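Local coordinates for flagellar basal body protein (Helicobacter pylori, PDB 5NPY) that probably forms part of the flagellar hook, the joint that couples the rotary motor of the cell to its filament, at residues A[167-175]-A[542-550]; A[449-457]-A[465-473]. One frame throughout, in Å; residues are numbered along the deposited sequence.

Followed from the N terminus, the chain of this elongated, multidomain protein reaches 167-175 in the D1 region, runs out through the distal domains and back, and returns at 542-550, where contact 1 closes a loop with 366 residues between its segments. Contact 2 is nested inside that loop, with only seven residues between its own segments: the loop after strand 442-447 folds onto 465-471, the edge strand of a mixed sheet in which it pairs with 192-198. The two centres lie 33 Å apart and the nearest atoms about 12 Å, so the contacts do not touch.

Contact 1 (A[167-175]-A[542-550]); sequences EKLHGNTLS and PILGWDEEG
Trp546 docks against the turn that joins helix 162-168 to strand 173-176, consistent with a D1 domain completed by the returning chain, as in other hook proteins. That turn is a type I beta turn from Lys168 to Gly171, closed by Gly171 N to Lys168 O at 3.0 Å. The carbonyl of its last residue receives the indole N-H: Trp546 NE1 donates to Gly171 O at 3.2 Å, with an N-H...O angle of 150°. The acceptor lies 4° from the ring plane and the donor lies in the carbonyl plane. The two faces of the ring are covered differently, by Leu169 O on one side and by Leu544 CG of its own segment on the other, and together with the bond they restrain the indole. A cation-pi contact with Arg504, which also bonds Leu169 O, adds to the hold. With CG anti to the backbone N (chi1 -151°), Leu544 sends its branch toward the turn, where CD2 comes 3.4 Å from Gly171 O and also meets CA and CB of Asn172. Asn172 ND2 itself is held by Ile109 O on strand 107-109. At the other end of the contact, His170 CD2 approaches Glu548 O obliquely, though the ring is tightly placed against Glu167 in the model and its position is tentative. At the indole's benzo edge, Leu174 CD2 packs against Trp546 CH2 at 3.8 Å.

Contact 2 (A[449-457]-A[465-473]); sequences DKSENHDSS and KLLEASQDG
Glu468 and Ser470, on strand 465-471, both reach across to the bend at 451-454, one with a carboxylate and the other with a hydroxyl. The Glu468 side chain is extended, with CG anti to the backbone N (chi1 -174°), and this carries its two oxygens to Asn453. Asn453 ND2 donates to the syn lone pair of Glu468 OE2 at 2.5 Å, short for such a bond; the acceptor is tilted somewhat from the amide plane, and the amide and carboxylate planes are 43° apart. The backbone Asn453 N bonds Glu468 OE1 at 2.7 Å, although the position of that oxygen is less certain. Two residues along the strand, Ser470 OG accepts a nearly straight bond from Glu452 N at 2.8 Å (171°), and water 1 lies 2.7 Å from the same Ser470 OG. The His454 side chain crosses that of Glu468 at about a right angle, its ring edge toward the carboxylate, while Leu467 CD1 comes 3.6 Å from Asp455 O.

Further out, Ser451 N to His454 O at 2.9 Å closes the bend and so sets the amides that face the strand. Leu467 and Glu468 form a classic beta bulge opposite Ser196 of strand 192-198, and Ser196 OG bonds Glu468 O and Ser451 OG. If OE1 is placed correctly, each carboxylate oxygen has an N-H donor, which would favour the charged form, as would its partly exposed position.

Contact 1 (A[167-175]-A[542-550])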
loop_
_atom_site.group_PDB
_atom_site.type_symbol
_atom_site.label_atom_id
_atom_site.label_comp_id
_atom_site.label_asym_id
_atom_site.label_seq_id
_atom_site.Cartn_x
_atom_site.Cartn_y
_atom_site.Cartn_z
ATOM N N GLU A 167 -6.010 -4.735 -22.480
ATOM C CA GLU A 167 -6.531 -5.859 -23.249
ATOM C C GLU A 167 -7.739 -5.460 -24.088
ATOM O O GLU A 167 -7.898 -5.957 -25.207
ATOM C CB GLU A 167 -6.853 -7.028 -22.324
ATOM C CG GLU A 167 -5.624 -7.879 -22.038
ATOM C CD GLU A 167 -5.757 -8.689 -20.770
ATOM O OE1 GLU A 167 -4.946 -8.470 -19.837
ATOM O OE2 GLU A 167 -6.675 -9.538 -20.711
ATOM N N LYS A 168 -8.597 -4.558 -23.591
ATOM C CA LYS A 168 -9.660 -4.037 -24.454
ATOM C C LYS A 168 -9.106 -3.141 -25.556
ATOM O O LYS A 168 -9.739 -3.010 -26.608
ATOM C CB LYS A 168 -10.714 -3.282 -23.631
ATOM C CG LYS A 168 -11.306 -4.116 -22.500
ATOM C CD LYS A 168 -12.593 -3.519 -21.926
ATOM C CE LYS A 168 -13.087 -4.331 -20.714
ATOM N NZ LYS A 168 -14.243 -5.238 -21.026
ATOM N N LEU A 169 -7.919 -2.559 -25.348
ATOM C CA LEU A 169 -7.293 -1.666 -26.312
ATOM C C LEU A 169 -6.755 -2.390 -27.542
ATOM O O LEU A 169 -6.288 -1.715 -28.465
ATOM C CB LEU A 169 -6.150 -0.889 -25.648
ATOM C CG LEU A 169 -6.313 0.545 -25.136
ATOM C CD1 LEU A 169 -4.940 1.069 -24.704
ATOM C CD2 LEU A 169 -6.920 1.463 -26.190
ATOM N N HIS A 170 -6.769 -3.727 -27.574
ATOM C CA HIS A 170 -6.459 -4.470 -28.792
ATOM C C HIS A 170 -7.684 -5.176 -29.361
ATOM O O HIS A 170 -7.543 -6.031 -30.246
ATOM C CB HIS A 170 -5.306 -5.467 -28.570
ATOM C CG HIS A 170 -5.576 -6.528 -27.541
ATOM N ND1 HIS A 170 -6.709 -7.317 -27.548
ATOM C CD2 HIS A 170 -4.831 -6.958 -26.494
ATOM C CE1 HIS A 170 -6.659 -8.171 -26.541
ATOM N NE2 HIS A 170 -5.531 -7.973 -25.885
ATOM N N GLY A 171 -8.882 -4.814 -28.892
ATOM C CA GLY A 171 -10.131 -5.383 -29.370
ATOM C C GLY A 171 -10.430 -5.109 -30.830
ATOM O O GLY A 171 -9.653 -4.442 -31.517
ATOM N N ASN A 172 -11.566 -5.607 -31.318
ATOM C CA ASN A 172 -11.846 -5.603 -32.748
ATOM C C ASN A 172 -13.171 -4.941 -33.108
ATOM O O ASN A 172 -13.614 -5.067 -34.253
ATOM C CB ASN A 172 -11.841 -7.033 -33.300
ATOM C CG ASN A 172 -13.104 -7.803 -32.937
ATOM O OD1 ASN A 172 -13.772 -7.511 -31.938
ATOM N ND2 ASN A 172 -13.438 -8.797 -33.754
ATOM N N THR A 173 -13.825 -4.262 -32.176
ATOM C CA THR A 173 -15.096 -3.599 -32.450
ATOM C C THR A 173 -14.918 -2.093 -32.312
ATOM O O THR A 173 -14.612 -1.599 -31.221
ATOM C CB THR A 173 -16.192 -4.106 -31.517
ATOM O OG1 THR A 173 -16.489 -5.471 -31.841
ATOM C CG2 THR A 173 -17.449 -3.255 -31.655
ATOM N N LEU A 174 -15.124 -1.375 -33.414
ATOM C CA LEU A 174 -14.916 0.064 -33.485
ATOM C C LEU A 174 -16.252 0.789 -33.454
ATOM O O LEU A 174 -17.234 0.314 -34.031
ATOM C CB LEU A 174 -14.155 0.431 -34.762
ATOM C CG LEU A 174 -12.922 -0.435 -35.018
ATOM C CD1 LEU A 174 -12.251 -0.063 -36.350
ATOM C CD2 LEU A 174 -11.931 -0.342 -33.844
ATOM N N SER A 175 -16.281 1.946 -32.800
ATOM C CA SER A 175 -17.496 2.743 -32.701
ATOM C C SER A 175 -17.098 4.212 -32.659
ATOM O O SER A 175 -15.906 4.538 -32.591
ATOM C CB SER A 175 -18.321 2.341 -31.466
ATOM O OG SER A 175 -17.758 2.825 -30.260
ATOM N N PRO A 542 -10.830 -5.893 -44.437
ATOM C CA PRO A 542 -10.067 -4.878 -43.708
ATOM C C PRO A 542 -9.202 -5.530 -42.651
ATOM O O PRO A 542 -9.626 -6.461 -41.962
ATOM C CB PRO A 542 -11.153 -3.993 -43.088
ATOM C CG PRO A 542 -12.303 -4.922 -42.905
ATOM C CD PRO A 542 -12.262 -5.856 -44.087
ATOM N N ILE A 543 -7.973 -5.049 -42.544
ATOM C CA ILE A 543 -7.002 -5.585 -41.602
ATOM C C ILE A 543 -6.921 -4.630 -40.415
ATOM O O ILE A 543 -6.562 -3.455 -40.578
ATOM C CB ILE A 543 -5.631 -5.775 -42.268
ATOM C CG1 ILE A 543 -5.783 -6.520 -43.597
ATOM C CG2 ILE A 543 -4.670 -6.502 -41.333
ATOM C CD1 ILE A 543 -4.595 -6.335 -44.533
ATOM N N LEU A 544 -7.280 -5.127 -39.230
ATOM C CA LEU A 544 -7.204 -4.334 -38.009
ATOM C C LEU A 544 -5.811 -3.742 -37.869
ATOM O O LEU A 544 -4.810 -4.439 -38.045
ATOM C CB LEU A 544 -7.537 -5.206 -36.799
ATOM C CG LEU A 544 -8.174 -4.571 -35.564
ATOM C CD1 LEU A 544 -9.554 -4.061 -35.896
ATOM C CD2 LEU A 544 -8.246 -5.587 -34.431
ATOM N N GLY A 545 -5.754 -2.444 -37.561
ATOM C CA GLY A 545 -4.516 -1.694 -37.705
ATOM C C GLY A 545 -3.415 -2.095 -36.749
ATOM O O GLY A 545 -2.247 -1.786 -37.007
ATOM N N TRP A 546 -3.754 -2.793 -35.669
ATOM C CA TRP A 546 -2.842 -3.067 -34.572
ATOM C C TRP A 546 -2.801 -4.561 -34.293
ATOM O O TRP A 546 -3.782 -5.274 -34.519
ATOM C CB TRP A 546 -3.270 -2.311 -33.306
ATOM C CG TRP A 546 -4.756 -2.433 -33.001
ATOM C CD1 TRP A 546 -5.399 -3.500 -32.421
ATOM C CD2 TRP A 546 -5.771 -1.452 -33.264
ATOM N NE1 TRP A 546 -6.746 -3.236 -32.305
ATOM C CE2 TRP A 546 -7.002 -1.989 -32.811
ATOM C CE3 TRP A 546 -5.762 -0.177 -33.839
ATOM C CZ2 TRP A 546 -8.209 -1.284 -32.907
ATOM C CZ3 TRP A 546 -6.956 0.518 -33.932
ATOM C CH2 TRP A 546 -8.165 -0.038 -33.473
ATOM N N ASP A 547 -1.665 -5.021 -33.772
ATOM C CA ASP A 547 -1.436 -6.440 -33.511
ATOM C C ASP A 547 -2.083 -6.854 -32.187
ATOM O O ASP A 547 -2.833 -6.095 -31.565
ATOM C CB ASP A 547 0.060 -6.737 -33.527
ATOM C CG ASP A 547 0.881 -5.635 -32.876
ATOM O OD1 ASP A 547 2.118 -5.639 -33.048
ATOM O OD2 ASP A 547 0.293 -4.756 -32.206
ATOM N N GLU A 548 -1.808 -8.082 -31.738
ATOM C CA GLU A 548 -2.309 -8.516 -30.437
ATOM C C GLU A 548 -1.662 -7.747 -29.295
ATOM O O GLU A 548 -2.257 -7.648 -28.216
ATOM C CB GLU A 548 -2.087 -10.017 -30.240
ATOM C CG GLU A 548 -2.819 -10.915 -31.236
ATOM C CD GLU A 548 -2.024 -11.163 -32.513
ATOM O OE1 GLU A 548 -1.494 -10.189 -33.092
ATOM O OE2 GLU A 548 -1.926 -12.337 -32.936
ATOM N N GLU A 549 -0.534 -7.111 -29.521
ATOM C CA GLU A 549 0.027 -6.347 -28.433
ATOM C C GLU A 549 -0.603 -4.975 -28.305
ATOM O O GLU A 549 -0.500 -4.332 -27.267
ATOM C CB GLU A 549 1.512 -6.166 -28.623
ATOM C CG GLU A 549 2.158 -7.303 -29.341
ATOM C CD GLU A 549 3.450 -6.887 -29.958
ATOM O OE1 GLU A 549 4.350 -6.463 -29.205
ATOM O OE2 GLU A 549 3.573 -6.960 -31.193
ATOM N N GLY A 550 -1.272 -4.532 -29.351
ATOM C CA GLY A 550 -1.831 -3.210 -29.357
ATOM C C GLY A 550 -0.864 -2.240 -29.996
ATOM O O GLY A 550 -0.902 -1.070 -29.718
#

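Contact 2 (A[449-457]-A[465-473])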
loop_
_atom_site.group_PDB
_atom_site.type_symbol
_atom_site.label_atom_id
_atom_site.label_comp_id
_atom_site.label_asym_id
_atom_site.label_seq_id
_atom_site.Cartn_x
_atom_site.Cartn_y
_atom_site.Cartn_z
ATOM N N ASP A 449 0.534 -6.406 4.812
ATOM C CA ASP A 449 1.594 -7.366 4.547
ATOM C C ASP A 449 2.166 -7.294 3.148
ATOM O O ASP A 449 3.198 -7.917 2.904
ATOM C CB ASP A 449 1.114 -8.808 4.819
ATOM C CG ASP A 449 -0.002 -9.244 3.891
ATOM O OD1 ASP A 449 -0.012 -10.434 3.516
ATOM O OD2 ASP A 449 -0.863 -8.398 3.544
ATOM N N LYS A 450 1.520 -6.580 2.233
ATOM C CA LYS A 450 2.037 -6.338 0.892
ATOM C C LYS A 450 1.116 -5.343 0.205
ATOM O O LYS A 450 -0.050 -5.174 0.589
ATOM C CB LYS A 450 2.125 -7.617 0.057
ATOM C CG LYS A 450 0.736 -8.158 -0.390
ATOM C CD LYS A 450 0.896 -9.493 -1.147
ATOM C CE LYS A 450 -0.442 -10.046 -1.620
ATOM N NZ LYS A 450 -1.275 -10.539 -0.485
ATOM N N SER A 451 1.658 -4.717 -0.839
ATOM C CA SER A 451 0.969 -3.862 -1.795
ATOM C C SER A 451 1.073 -4.521 -3.168
ATOM O O SER A 451 1.483 -5.680 -3.289
ATOM C CB SER A 451 1.595 -2.459 -1.808
ATOM O OG SER A 451 2.956 -2.543 -2.217
ATOM N N GLU A 452 0.733 -3.759 -4.212
ATOM C CA GLU A 452 0.810 -4.283 -5.577
ATOM C C GLU A 452 2.217 -4.762 -5.939
ATOM O O GLU A 452 2.378 -5.817 -6.563
ATOM C CB GLU A 452 0.352 -3.220 -6.580
ATOM C CG GLU A 452 0.191 -3.739 -8.005
ATOM C CD GLU A 452 -0.265 -2.659 -8.964
ATOM O OE1 GLU A 452 0.208 -2.643 -10.122
ATOM O OE2 GLU A 452 -1.091 -1.815 -8.553
ATOM N N ASN A 453 3.251 -4.004 -5.584
ATOM C CA ASN A 453 4.571 -4.305 -6.118
ATOM C C ASN A 453 5.629 -4.652 -5.077
ATOM O O ASN A 453 6.738 -5.024 -5.466
ATOM C CB ASN A 453 5.061 -3.132 -6.975
ATOM C CG ASN A 453 4.039 -2.713 -8.006
ATOM O OD1 ASN A 453 3.728 -3.471 -8.913
ATOM N ND2 ASN A 453 3.508 -1.503 -7.871
ATOM N N HIS A 454 5.331 -4.553 -3.782
ATOM C CA HIS A 454 6.294 -4.887 -2.737
ATOM C C HIS A 454 5.583 -5.626 -1.610
ATOM O O HIS A 454 4.369 -5.482 -1.422
ATOM C CB HIS A 454 7.000 -3.626 -2.166
ATOM C CG HIS A 454 7.577 -2.738 -3.223
ATOM N ND1 HIS A 454 8.896 -2.805 -3.610
ATOM C CD2 HIS A 454 7.007 -1.792 -4.005
ATOM C CE1 HIS A 454 9.121 -1.931 -4.571
ATOM N NE2 HIS A 454 7.993 -1.302 -4.831
ATOM N N ASP A 455 6.364 -6.439 -0.890
ATOM C CA ASP A 455 5.980 -7.178 0.304
ATOM C C ASP A 455 6.554 -6.508 1.552
ATOM O O ASP A 455 7.637 -5.908 1.514
ATOM C CB ASP A 455 6.492 -8.625 0.228
ATOM C CG ASP A 455 5.980 -9.367 -0.998
ATOM O OD1 ASP A 455 4.752 -9.407 -1.188
ATOM O OD2 ASP A 455 6.796 -9.902 -1.778
ATOM N N SER A 456 5.827 -6.628 2.665
ATOM C CA SER A 456 6.320 -6.097 3.920
ATOM C C SER A 456 7.370 -7.025 4.521
ATOM O O SER A 456 7.382 -8.241 4.279
ATOM C CB SER A 456 5.180 -5.862 4.908
ATOM O OG SER A 456 4.236 -4.954 4.372
ATOM N N SER A 457 8.290 -6.435 5.284
ATOM C CA SER A 457 9.465 -7.179 5.707
ATOM C C SER A 457 9.991 -6.631 7.020
ATOM O O SER A 457 9.623 -5.539 7.453
ATOM C CB SER A 457 10.553 -7.146 4.640
ATOM O OG SER A 457 10.647 -5.844 4.098
ATOM N N LYS A 465 10.448 1.793 7.026
ATOM C CA LYS A 465 10.116 2.540 5.819
ATOM C C LYS A 465 8.797 2.043 5.264
ATOM O O LYS A 465 8.567 0.834 5.216
ATOM C CB LYS A 465 11.207 2.367 4.742
ATOM C CG LYS A 465 11.099 3.280 3.546
ATOM C CD LYS A 465 12.219 2.974 2.497
ATOM C CE LYS A 465 13.604 2.739 3.129
ATOM N NZ LYS A 465 14.310 4.018 3.557
ATOM N N LEU A 466 7.974 2.973 4.778
ATOM C CA LEU A 466 6.822 2.607 3.967
ATOM C C LEU A 466 7.232 2.501 2.499
ATOM O O LEU A 466 7.635 3.488 1.877
ATOM C CB LEU A 466 5.685 3.605 4.154
ATOM C CG LEU A 466 4.488 3.245 3.268
ATOM C CD1 LEU A 466 3.710 2.055 3.880
ATOM C CD2 LEU A 466 3.582 4.454 3.160
ATOM N N LEU A 467 7.137 1.290 1.960
ATOM C CA LEU A 467 7.552 1.001 0.594
ATOM C C LEU A 467 6.515 1.446 -0.431
ATOM O O LEU A 467 6.847 2.145 -1.396
ATOM C CB LEU A 467 7.797 -0.498 0.435
ATOM C CG LEU A 467 8.634 -1.064 1.569
ATOM C CD1 LEU A 467 8.927 -2.508 1.244
ATOM C CD2 LEU A 467 9.965 -0.251 1.659
ATOM N N GLU A 468 5.258 1.034 -0.248
ATOM C CA GLU A 468 4.206 1.319 -1.216
ATOM C C GLU A 468 2.849 1.213 -0.533
ATOM O O GLU A 468 2.665 0.367 0.339
ATOM C CB GLU A 468 4.270 0.346 -2.394
ATOM C CG GLU A 468 3.304 0.632 -3.534
ATOM C CD GLU A 468 3.379 -0.425 -4.614
ATOM O OE1 GLU A 468 3.439 -1.612 -4.254
ATOM O OE2 GLU A 468 3.393 -0.070 -5.816
ATOM N N ALA A 469 1.914 2.084 -0.926
ATOM C CA ALA A 469 0.514 1.998 -0.510
ATOM C C ALA A 469 -0.357 1.844 -1.751
ATOM O O ALA A 469 -0.396 2.734 -2.604
ATOM C CB ALA A 469 0.077 3.223 0.299
ATOM N N SER A 470 -1.021 0.706 -1.856
ATOM C CA SER A 470 -1.938 0.385 -2.936
ATOM C C SER A 470 -3.368 0.478 -2.407
ATOM O O SER A 470 -3.654 0.088 -1.270
ATOM C CB SER A 470 -1.659 -1.019 -3.494
ATOM O OG SER A 470 -0.328 -1.139 -3.991
ATOM N N GLN A 471 -4.265 0.989 -3.237
ATOM C CA GLN A 471 -5.554 1.410 -2.723
ATOM C C GLN A 471 -6.438 1.840 -3.884
ATOM O O GLN A 471 -5.959 2.441 -4.848
ATOM C CB GLN A 471 -5.388 2.558 -1.738
ATOM C CG GLN A 471 -6.648 3.145 -1.310
ATOM C CD GLN A 471 -6.510 4.560 -0.957
ATOM O OE1 GLN A 471 -7.411 5.197 -0.610
ATOM N NE2 GLN A 471 -5.386 5.081 -1.044
ATOM N N ASP A 472 -7.728 1.552 -3.776
ATOM C CA ASP A 472 -8.617 1.807 -4.888
ATOM C C ASP A 472 -9.252 3.185 -4.838
ATOM O O ASP A 472 -9.908 3.573 -5.806
ATOM C CB ASP A 472 -9.700 0.705 -4.949
ATOM C CG ASP A 472 -10.529 0.610 -3.670
ATOM O OD1 ASP A 472 -11.635 0.034 -3.729
ATOM O OD2 ASP A 472 -10.081 1.097 -2.612
ATOM N N GLY A 473 -9.082 3.938 -3.755
ATOM C CA GLY A 473 -9.742 5.235 -3.650
ATOM C C GLY A 473 -9.010 6.301 -4.448
ATOM O O GLY A 473 -7.800 6.237 -4.637
HETATM O O HOH W 1 -0.349 0.430 -6.181
#